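Local structure of aminotransferase class I and II (Streptococcus suis 89/1591, 3OP7) at residues A[107-112]-A[130-135]; A[126-131]-A[150-155]. The protein is a PLP-dependent aminotransferase of class I and II, which probably moves amino groups between amino acids and keto acids through a lysine-bound pyridoxal phosphate. One frame throughout, in Å; residues are numbered along the deposited sequence.

Contact 1: residues A[107-112]-A[130-135]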
ATOM      1  N   HIS A 107     -15.112  14.893  13.516  1.00 30.81           N
ATOM      2  CA  HIS A 107     -15.984  15.348  12.473  1.00 29.81           C
ATOM      3  C   HIS A 107     -15.145  15.652  11.224  1.00 28.11           C
ATOM      4  O   HIS A 107     -14.145  16.381  11.298  1.00 27.19           O
ATOM      5  CB  HIS A 107     -16.725  16.634  12.922  1.00 29.90           C
ATOM      6  CG  HIS A 107     -17.684  17.154  11.905  1.00 30.13           C
ATOM      7  ND1 HIS A 107     -17.625  18.441  11.396  1.00 30.43           N
ATOM      8  CD2 HIS A 107     -18.742  16.555  11.298  1.00 30.18           C
ATOM      9  CE1 HIS A 107     -18.607  18.597  10.517  1.00 29.20           C
ATOM     10  NE2 HIS A 107     -19.294  17.465  10.442  1.00 29.92           N
ATOM     11  N   VAL A 108     -15.585  15.138  10.080  1.00 27.41           N
ATOM     12  CA  VAL A 108     -14.880  15.311   8.803  1.00 26.31           C
ATOM     13  C   VAL A 108     -15.919  15.667   7.768  1.00 27.24           C
ATOM     14  O   VAL A 108     -17.010  15.106   7.782  1.00 29.43           O
ATOM     15  CB  VAL A 108     -14.164  13.976   8.397  1.00 25.79           C
ATOM     16  CG1 VAL A 108     -13.640  14.020   6.937  1.00 25.66           C
ATOM     17  CG2 VAL A 108     -13.062  13.627   9.403  1.00 24.99           C
ATOM     18  N   ILE A 109     -15.597  16.611   6.882  1.00 26.19           N
ATOM     19  CA  ILE A 109     -16.452  16.983   5.777  1.00 25.51           C
ATOM     20  C   ILE A 109     -15.756  16.630   4.475  1.00 25.81           C
ATOM     21  O   ILE A 109     -14.584  16.956   4.309  1.00 25.09           O
ATOM     22  CB  ILE A 109     -16.731  18.487   5.798  1.00 26.15           C
ATOM     23  CG1 ILE A 109     -17.404  18.881   7.114  1.00 26.05           C
ATOM     24  CG2 ILE A 109     -17.575  18.943   4.565  1.00 24.63           C
ATOM     25  CD1 ILE A 109     -17.574  20.414   7.285  1.00 27.46           C
ATOM     26  N   SER A 110     -16.465  15.921   3.590  1.00 24.84           N
ATOM     27  CA  SER A 110     -15.908  15.497   2.314  1.00 24.32           C
ATOM     28  C   SER A 110     -16.710  15.999   1.183  1.00 24.54           C
ATOM     29  O   SER A 110     -17.948  15.919   1.218  1.00 25.18           O
ATOM     30  CB  SER A 110     -15.851  13.981   2.220  1.00 24.02           C
ATOM     31  OG  SER A 110     -15.325  13.586   0.948  1.00 26.19           O
ATOM     32  N   LEU A 111     -16.006  16.550   0.188  1.00 24.94           N
ATOM     33  CA  LEU A 111     -16.572  16.781  -1.126  1.00 24.96           C
ATOM     34  C   LEU A 111     -17.321  15.515  -1.565  1.00 25.06           C
ATOM     35  O   LEU A 111     -16.908  14.404  -1.246  1.00 25.57           O
ATOM     36  CB  LEU A 111     -15.444  17.111  -2.116  1.00 24.67           C
ATOM     37  CG  LEU A 111     -15.802  17.639  -3.502  1.00 24.97           C
ATOM     38  CD1 LEU A 111     -16.516  18.969  -3.397  1.00 25.53           C
ATOM     39  CD2 LEU A 111     -14.508  17.688  -4.384  1.00 24.25           C
ATOM     40  N   TYR A 112     -18.426  15.687  -2.303  1.00 27.11           N
ATOM     41  CA  TYR A 112     -19.259  14.532  -2.623  1.00 27.97           C
ATOM     42  C   TYR A 112     -20.130  14.801  -3.835  1.00 29.04           C
ATOM     43  O   TYR A 112     -20.752  15.886  -3.942  1.00 31.62           O
ATOM     44  CB  TYR A 112     -20.150  14.132  -1.434  1.00 27.72           C
ATOM     45  CG  TYR A 112     -20.817  12.808  -1.655  1.00 29.99           C
ATOM     46  CD1 TYR A 112     -20.122  11.626  -1.391  1.00 29.53           C
ATOM     47  CD2 TYR A 112     -22.107  12.710  -2.171  1.00 33.45           C
ATOM     48  CE1 TYR A 112     -20.673  10.390  -1.610  1.00 34.94           C
ATOM     49  CE2 TYR A 112     -22.692  11.446  -2.374  1.00 36.38           C
ATOM     50  CZ  TYR A 112     -21.954  10.299  -2.107  1.00 37.28           C
ATOM     51  OH  TYR A 112     -22.467   9.021  -2.297  1.00 43.30           O
ATOM     52  N   ASP A 130     -19.775  14.395   7.148  1.00 29.67           N
ATOM     53  CA  ASP A 130     -20.771  15.145   6.416  1.00 29.93           C
ATOM     54  C   ASP A 130     -20.337  15.302   4.951  1.00 29.81           C
ATOM     55  O   ASP A 130     -19.141  15.407   4.646  1.00 29.30           O
ATOM     56  CB  ASP A 130     -20.935  16.532   7.063  1.00 31.83           C
ATOM     57  CG  ASP A 130     -21.965  16.560   8.189  1.00 35.01           C
ATOM     58  OD1 ASP A 130     -23.066  15.973   8.014  1.00 36.87           O
ATOM     59  OD2 ASP A 130     -21.686  17.183   9.247  1.00 34.89           O
ATOM     60  N   LEU A 131     -21.315  15.330   4.058  1.00 30.04           N
ATOM     61  CA  LEU A 131     -21.073  15.392   2.630  1.00 29.55           C
ATOM     62  C   LEU A 131     -21.328  16.775   2.084  1.00 29.47           C
ATOM     63  O   LEU A 131     -22.407  17.366   2.252  1.00 30.62           O
ATOM     64  CB  LEU A 131     -21.920  14.356   1.921  1.00 30.40           C
ATOM     65  CG  LEU A 131     -21.686  12.902   2.396  1.00 30.48           C
ATOM     66  CD1 LEU A 131     -22.641  11.965   1.607  1.00 34.40           C
ATOM     67  CD2 LEU A 131     -20.260  12.412   2.294  1.00 30.02           C
ATOM     68  N   TRP A 132     -20.321  17.308   1.433  1.00 28.04           N
ATOM     69  CA  TRP A 132     -20.385  18.642   0.867  1.00 27.74           C
ATOM     70  C   TRP A 132     -20.639  18.476  -0.629  1.00 28.24           C
ATOM     71  O   TRP A 132     -19.729  18.152  -1.389  1.00 26.77           O
ATOM     72  CB  TRP A 132     -19.053  19.322   1.165  1.00 27.59           C
ATOM     73  CG  TRP A 132     -18.997  20.787   0.773  1.00 24.70           C
ATOM     74  CD1 TRP A 132     -20.048  21.680   0.694  1.00 25.44           C
ATOM     75  CD2 TRP A 132     -17.818  21.540   0.449  1.00 25.99           C
ATOM     76  NE1 TRP A 132     -19.575  22.907   0.341  1.00 28.27           N
ATOM     77  CE2 TRP A 132     -18.224  22.850   0.157  1.00 26.13           C
ATOM     78  CE3 TRP A 132     -16.463  21.227   0.346  1.00 25.15           C
ATOM     79  CZ2 TRP A 132     -17.298  23.862  -0.200  1.00 27.49           C
ATOM     80  CZ3 TRP A 132     -15.556  22.227  -0.012  1.00 26.53           C
ATOM     81  CH2 TRP A 132     -15.962  23.502  -0.268  1.00 25.49           C
ATOM     82  N   GLN A 133     -21.886  18.752  -1.016  1.00 28.49           N
ATOM     83  CA  GLN A 133     -22.439  18.296  -2.310  1.00 30.35           C
ATOM     84  C   GLN A 133     -22.062  19.205  -3.481  1.00 30.58           C
ATOM     85  O   GLN A 133     -22.306  20.406  -3.454  1.00 31.64           O
ATOM     86  CB  GLN A 133     -23.985  18.201  -2.260  1.00 32.20           C
ATOM     87  CG  GLN A 133     -24.538  17.178  -1.229  1.00 35.23           C
ATOM     88  CD  GLN A 133     -24.457  15.735  -1.673  1.00 39.63           C
ATOM     89  OE1 GLN A 133     -24.180  15.432  -2.848  1.00 40.98           O
ATOM     90  NE2 GLN A 133     -24.660  14.816  -0.717  1.00 42.84           N
ATOM     91  N   ILE A 134     -21.492  18.607  -4.533  1.00 29.69           N
ATOM     92  CA  ILE A 134     -21.176  19.327  -5.742  1.00 30.58           C
ATOM     93  C   ILE A 134     -22.503  19.659  -6.427  1.00 32.35           C
ATOM     94  O   ILE A 134     -23.494  18.914  -6.278  1.00 32.15           O
ATOM     95  CB  ILE A 134     -20.213  18.579  -6.684  1.00 28.85           C
ATOM     96  CG1 ILE A 134     -20.847  17.295  -7.220  1.00 30.15           C
ATOM     97  CG2 ILE A 134     -18.837  18.267  -5.945  1.00 29.17           C
ATOM     98  CD1 ILE A 134     -19.857  16.404  -8.031  1.00 29.19           C
ATOM     99  N   GLU A 135     -22.506  20.789  -7.145  1.00 33.72           N
ATOM    100  CA  GLU A 135     -23.683  21.306  -7.791  1.00 36.47           C
ATOM    101  C   GLU A 135     -23.473  21.552  -9.291  1.00 37.48           C
ATOM    102  O   GLU A 135     -22.735  22.454  -9.725  1.00 34.87           O
ATOM    103  CB  GLU A 135     -24.166  22.589  -7.087  1.00 36.86           C
ATOM    104  CG  GLU A 135     -24.878  22.250  -5.752  1.00 40.78           C
ATOM    105  CD  GLU A 135     -25.062  23.435  -4.806  1.00 44.73           C
ATOM    106  OE1 GLU A 135     -24.946  24.583  -5.262  1.00 40.32           O
ATOM    107  OE2 GLU A 135     -25.272  23.189  -3.591  1.00 46.10           O
TER
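Asp130 OD2 accepts a hydrogen bond from His107 NE2 at 2.7 Å, the shortest polar link between two neighbouring parallel strands, 107-112 and 128-135. With helix 117-124 between them, they form a beta-alpha-beta crossover in the large mixed sheet of this aminotransferase. OD2 is met on the anti side, 25° out of the carboxylate plane, and sits close to the imidazole plane, while the two flat groups are turned 77° against each other. Because the other ring nitrogen, ND1, is bonded to Thr155 OG1, the imidazole is held from both sides and its rotation fixed. The backbone ladder runs from Asp130 N on Val108 O, through Ser110 N on Asp130 O and Trp132 N on Ser110 O (2.8 Å), to Ile134 N on Tyr112 O; the rung from Tyr112 N to Trp132 O is weak. On the sheet face of Ile109 and Trp132, Ile109 CG2 rests against Trp132 CB at 3.7 Å, and the indole continues toward helices 144-150 and 173-184, its NE1 bonded to Asp143 O. Further along, Leu111 CD1 meets Ile134 CG2 at 3.5 Å, the two side chains crossing nearly at right angles. Tyr112 occupies the other face. Its OH is bonded to Glu341, while Gln133 OE1, which takes a hydrogen bond from Arg342, lies at the ring edge 3.5 Å from CD2. A CH-pi contact completes this side: Leu131 CD1 sits 3.7 Å from the Tyr112 ring centroid, only 7° off the normal.

Contact 2: residues A[126-131]-A[150-155]; sequences GAEVDL and LIRPTT
Arg152 and Glu128 meet through extended side chains: the arginine runs extended from CG to NE, and Glu128, with CG anti to its backbone N (chi1 -175°), reaches out to receive it. The guanidinium grips the carboxylate end-on with two nitrogens, NH1 bonding OE1 at 3.0 Å and NH2 bonding OE2 at 2.7 Å. Both bonds are nearly straight, and both oxygens lie close to the guanidinium plane. The carboxylate, however, is turned 75° against that plane, which makes the nitrogens approach from above it rather than within it; this is a two-point salt bridge without the coplanar geometry. Asp130 OD2 adds a long, weak ion pair with Arg152 NH2 at 3.8 Å; its main polar partner is His107 of strand 107-112. One water joins the groups more closely: it accepts from Arg152 NE at 3.2 Å and lies 2.9 Å from Asp130 OD2 and 2.6 Å from Leu150 O, with possible donation to each. The guanidinium is thus held through all three of its nitrogens, and the two carboxylates probably offset its charge. Beside this polar cluster, Leu150 CD2 packs on Asp130 CG at 4.0 Å, and Leu150 CD1 approaches Leu131 O. The turn carrying the arginine is braced by two bonds of its own: Arg152 N donates to Thr155 OG1 at 2.8 Å, and Thr155 N bonds back to Arg152 O. Together, Glu128, Asp130 and Arg152 make a surface salt-bridge network that ties the start of strand 128-135 to the type I beta turn 152-155, within the connection from helix 144-150 to strand 157-161.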
ATOM      1  N   GLY A 126     -14.469   5.527  12.345  1.00 31.21           N
ATOM      2  CA  GLY A 126     -15.346   6.023  13.386  1.00 31.04           C
ATOM      3  C   GLY A 126     -15.605   7.535  13.330  1.00 30.30           C
ATOM      4  O   GLY A 126     -16.215   8.085  14.267  1.00 31.59           O
ATOM      5  N   ALA A 127     -15.192   8.202  12.241  1.00 28.84           N
ATOM      6  CA  ALA A 127     -15.473   9.630  12.072  1.00 29.07           C
ATOM      7  C   ALA A 127     -16.944   9.879  11.741  1.00 30.03           C
ATOM      8  O   ALA A 127     -17.622   9.076  11.099  1.00 29.72           O
ATOM      9  CB  ALA A 127     -14.580  10.262  10.932  1.00 28.16           C
ATOM     10  N   GLU A 128     -17.413  11.039  12.142  1.00 28.93           N
ATOM     11  CA  GLU A 128     -18.708  11.500  11.704  1.00 30.61           C
ATOM     12  C   GLU A 128     -18.488  12.316  10.436  1.00 29.96           C
ATOM     13  O   GLU A 128     -17.854  13.366  10.490  1.00 29.50           O
ATOM     14  CB  GLU A 128     -19.340  12.355  12.805  1.00 31.83           C
ATOM     15  CG  GLU A 128     -20.715  12.730  12.431  1.00 36.20           C
ATOM     16  CD  GLU A 128     -21.483  13.493  13.517  1.00 40.68           C
ATOM     17  OE1 GLU A 128     -21.009  13.659  14.669  1.00 42.99           O
ATOM     18  OE2 GLU A 128     -22.585  13.942  13.162  1.00 44.03           O
ATOM     19  N   VAL A 129     -19.009  11.851   9.305  1.00 29.65           N
ATOM     20  CA  VAL A 129     -18.683  12.423   8.002  1.00 29.18           C
ATOM     21  C   VAL A 129     -19.885  13.096   7.378  1.00 30.48           C
ATOM     22  O   VAL A 129     -20.904  12.458   7.172  1.00 32.63           O
ATOM     23  CB  VAL A 129     -18.170  11.346   7.027  1.00 29.56           C
ATOM     24  CG1 VAL A 129     -17.867  11.972   5.621  1.00 27.20           C
ATOM     25  CG2 VAL A 129     -16.944  10.654   7.616  1.00 29.61           C
ATOM     26  N   ASP A 130     -19.775  14.395   7.148  1.00 29.67           N
ATOM     27  CA  ASP A 130     -20.771  15.145   6.416  1.00 29.93           C
ATOM     28  C   ASP A 130     -20.337  15.302   4.951  1.00 29.81           C
ATOM     29  O   ASP A 130     -19.141  15.407   4.646  1.00 29.30           O
ATOM     30  CB  ASP A 130     -20.935  16.532   7.063  1.00 31.83           C
ATOM     31  CG  ASP A 130     -21.965  16.560   8.189  1.00 35.01           C
ATOM     32  OD1 ASP A 130     -23.066  15.973   8.014  1.00 36.87           O
ATOM     33  OD2 ASP A 130     -21.686  17.183   9.247  1.00 34.89           O
ATOM     34  N   LEU A 131     -21.315  15.330   4.058  1.00 30.04           N
ATOM     35  CA  LEU A 131     -21.073  15.392   2.630  1.00 29.55           C
ATOM     36  C   LEU A 131     -21.328  16.775   2.084  1.00 29.47           C
ATOM     37  O   LEU A 131     -22.407  17.366   2.252  1.00 30.62           O
ATOM     38  CB  LEU A 131     -21.920  14.356   1.921  1.00 30.40           C
ATOM     39  CG  LEU A 131     -21.686  12.902   2.396  1.00 30.48           C
ATOM     40  CD1 LEU A 131     -22.641  11.965   1.607  1.00 34.40           C
ATOM     41  CD2 LEU A 131     -20.260  12.412   2.294  1.00 30.02           C
ATOM     42  N   LEU A 150     -22.173  23.431   7.425  1.00 33.20           N
ATOM     43  CA  LEU A 150     -21.734  22.099   7.861  1.00 32.14           C
ATOM     44  C   LEU A 150     -20.604  22.106   8.874  1.00 31.11           C
ATOM     45  O   LEU A 150     -20.497  21.186   9.672  1.00 31.53           O
ATOM     46  CB  LEU A 150     -21.277  21.261   6.668  1.00 31.56           C
ATOM     47  CG  LEU A 150     -22.380  20.910   5.656  1.00 32.96           C
ATOM     48  CD1 LEU A 150     -21.716  20.453   4.349  1.00 33.27           C
ATOM     49  CD2 LEU A 150     -23.255  19.801   6.261  1.00 33.86           C
ATOM     50  N   ILE A 151     -19.748  23.114   8.821  1.00 30.22           N
ATOM     51  CA  ILE A 151     -18.553  23.157   9.681  1.00 28.45           C
ATOM     52  C   ILE A 151     -18.960  23.355  11.139  1.00 28.15           C
ATOM     53  O   ILE A 151     -19.970  24.030  11.453  1.00 28.29           O
ATOM     54  CB  ILE A 151     -17.558  24.263   9.204  1.00 28.10           C
ATOM     55  CG1 ILE A 151     -16.162  24.022   9.804  1.00 30.71           C
ATOM     56  CG2 ILE A 151     -18.112  25.648   9.465  1.00 29.80           C
ATOM     57  CD1 ILE A 151     -14.987  24.678   9.087  1.00 35.18           C
ATOM     58  N   ARG A 152     -18.137  22.824  12.019  1.00 28.62           N
ATOM     59  CA  ARG A 152     -18.368  22.845  13.448  1.00 29.10           C
ATOM     60  C   ARG A 152     -17.121  23.353  14.122  1.00 28.14           C
ATOM     61  O   ARG A 152     -16.021  23.221  13.551  1.00 26.92           O
ATOM     62  CB  ARG A 152     -18.611  21.417  13.950  1.00 30.09           C
ATOM     63  CG  ARG A 152     -19.830  20.717  13.355  1.00 31.09           C
ATOM     64  CD  ARG A 152     -19.892  19.306  13.977  1.00 32.91           C
ATOM     65  NE  ARG A 152     -20.921  18.502  13.319  1.00 36.56           N
ATOM     66  CZ  ARG A 152     -21.166  17.226  13.625  1.00 37.44           C
ATOM     67  NH1 ARG A 152     -20.465  16.618  14.560  1.00 38.27           N
ATOM     68  NH2 ARG A 152     -22.069  16.549  12.943  1.00 40.22           N
ATOM     69  N   PRO A 153     -17.254  23.767  15.394  1.00 28.98           N
ATOM     70  CA  PRO A 153     -16.110  24.309  16.098  1.00 29.43           C
ATOM     71  C   PRO A 153     -14.937  23.369  16.143  1.00 31.02           C
ATOM     72  O   PRO A 153     -13.798  23.823  16.171  1.00 33.35           O
ATOM     73  CB  PRO A 153     -16.670  24.598  17.487  1.00 30.94           C
ATOM     74  CG  PRO A 153     -18.096  25.017  17.190  1.00 31.93           C
ATOM     75  CD  PRO A 153     -18.521  24.079  16.090  1.00 30.26           C
ATOM     76  N   THR A 154     -15.224  22.077  16.114  1.00 30.00           N
ATOM     77  CA  THR A 154     -14.191  21.036  16.258  1.00 30.51           C
ATOM     78  C   THR A 154     -13.956  20.246  14.981  1.00 28.76           C
ATOM     79  O   THR A 154     -13.301  19.179  15.014  1.00 28.81           O
ATOM     80  CB  THR A 154     -14.530  20.027  17.427  1.00 30.74           C
ATOM     81  OG1 THR A 154     -15.781  19.369  17.164  1.00 34.60           O
ATOM     82  CG2 THR A 154     -14.570  20.743  18.797  1.00 36.85           C
ATOM     83  N   THR A 155     -14.414  20.736  13.813  1.00 27.58           N
ATOM     84  CA  THR A 155     -14.203  19.986  12.598  1.00 27.71           C
ATOM     85  C   THR A 155     -12.711  19.726  12.429  1.00 26.87           C
ATOM     86  O   THR A 155     -11.914  20.654  12.457  1.00 28.22           O
ATOM     87  CB  THR A 155     -14.821  20.697  11.379  1.00 26.85           C
ATOM     88  OG1 THR A 155     -16.247  20.768  11.535  1.00 28.45           O
ATOM     89  CG2 THR A 155     -14.461  20.007   9.999  1.00 25.69           C
TER
HETATM   90  O   HOH W   1     -22.341  19.640  10.675  1.00 34.25           O

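How the contacts relate
The two contacts have centres about 9 Å apart and share Asp130 and Leu131 on strand 128-135. Contact 1 is the buried pairing of that strand with its neighbour 107-112 in the large mixed sheet; contact 2 lies on the surface, where the beginning of the same strand meets the loop after helix 144-150. Along the chain, strand 107-112 leads through helix 117-124 to 128-135, then through the short strand 141-142 and helix 144-150 to strand 157-161, which flanks 107-112 on its other side. His107 belongs to both neighbourhoods, and Val108 N bonds Glu128 O. Sheet pairing and surface loop are thereby linked at one end of these strands.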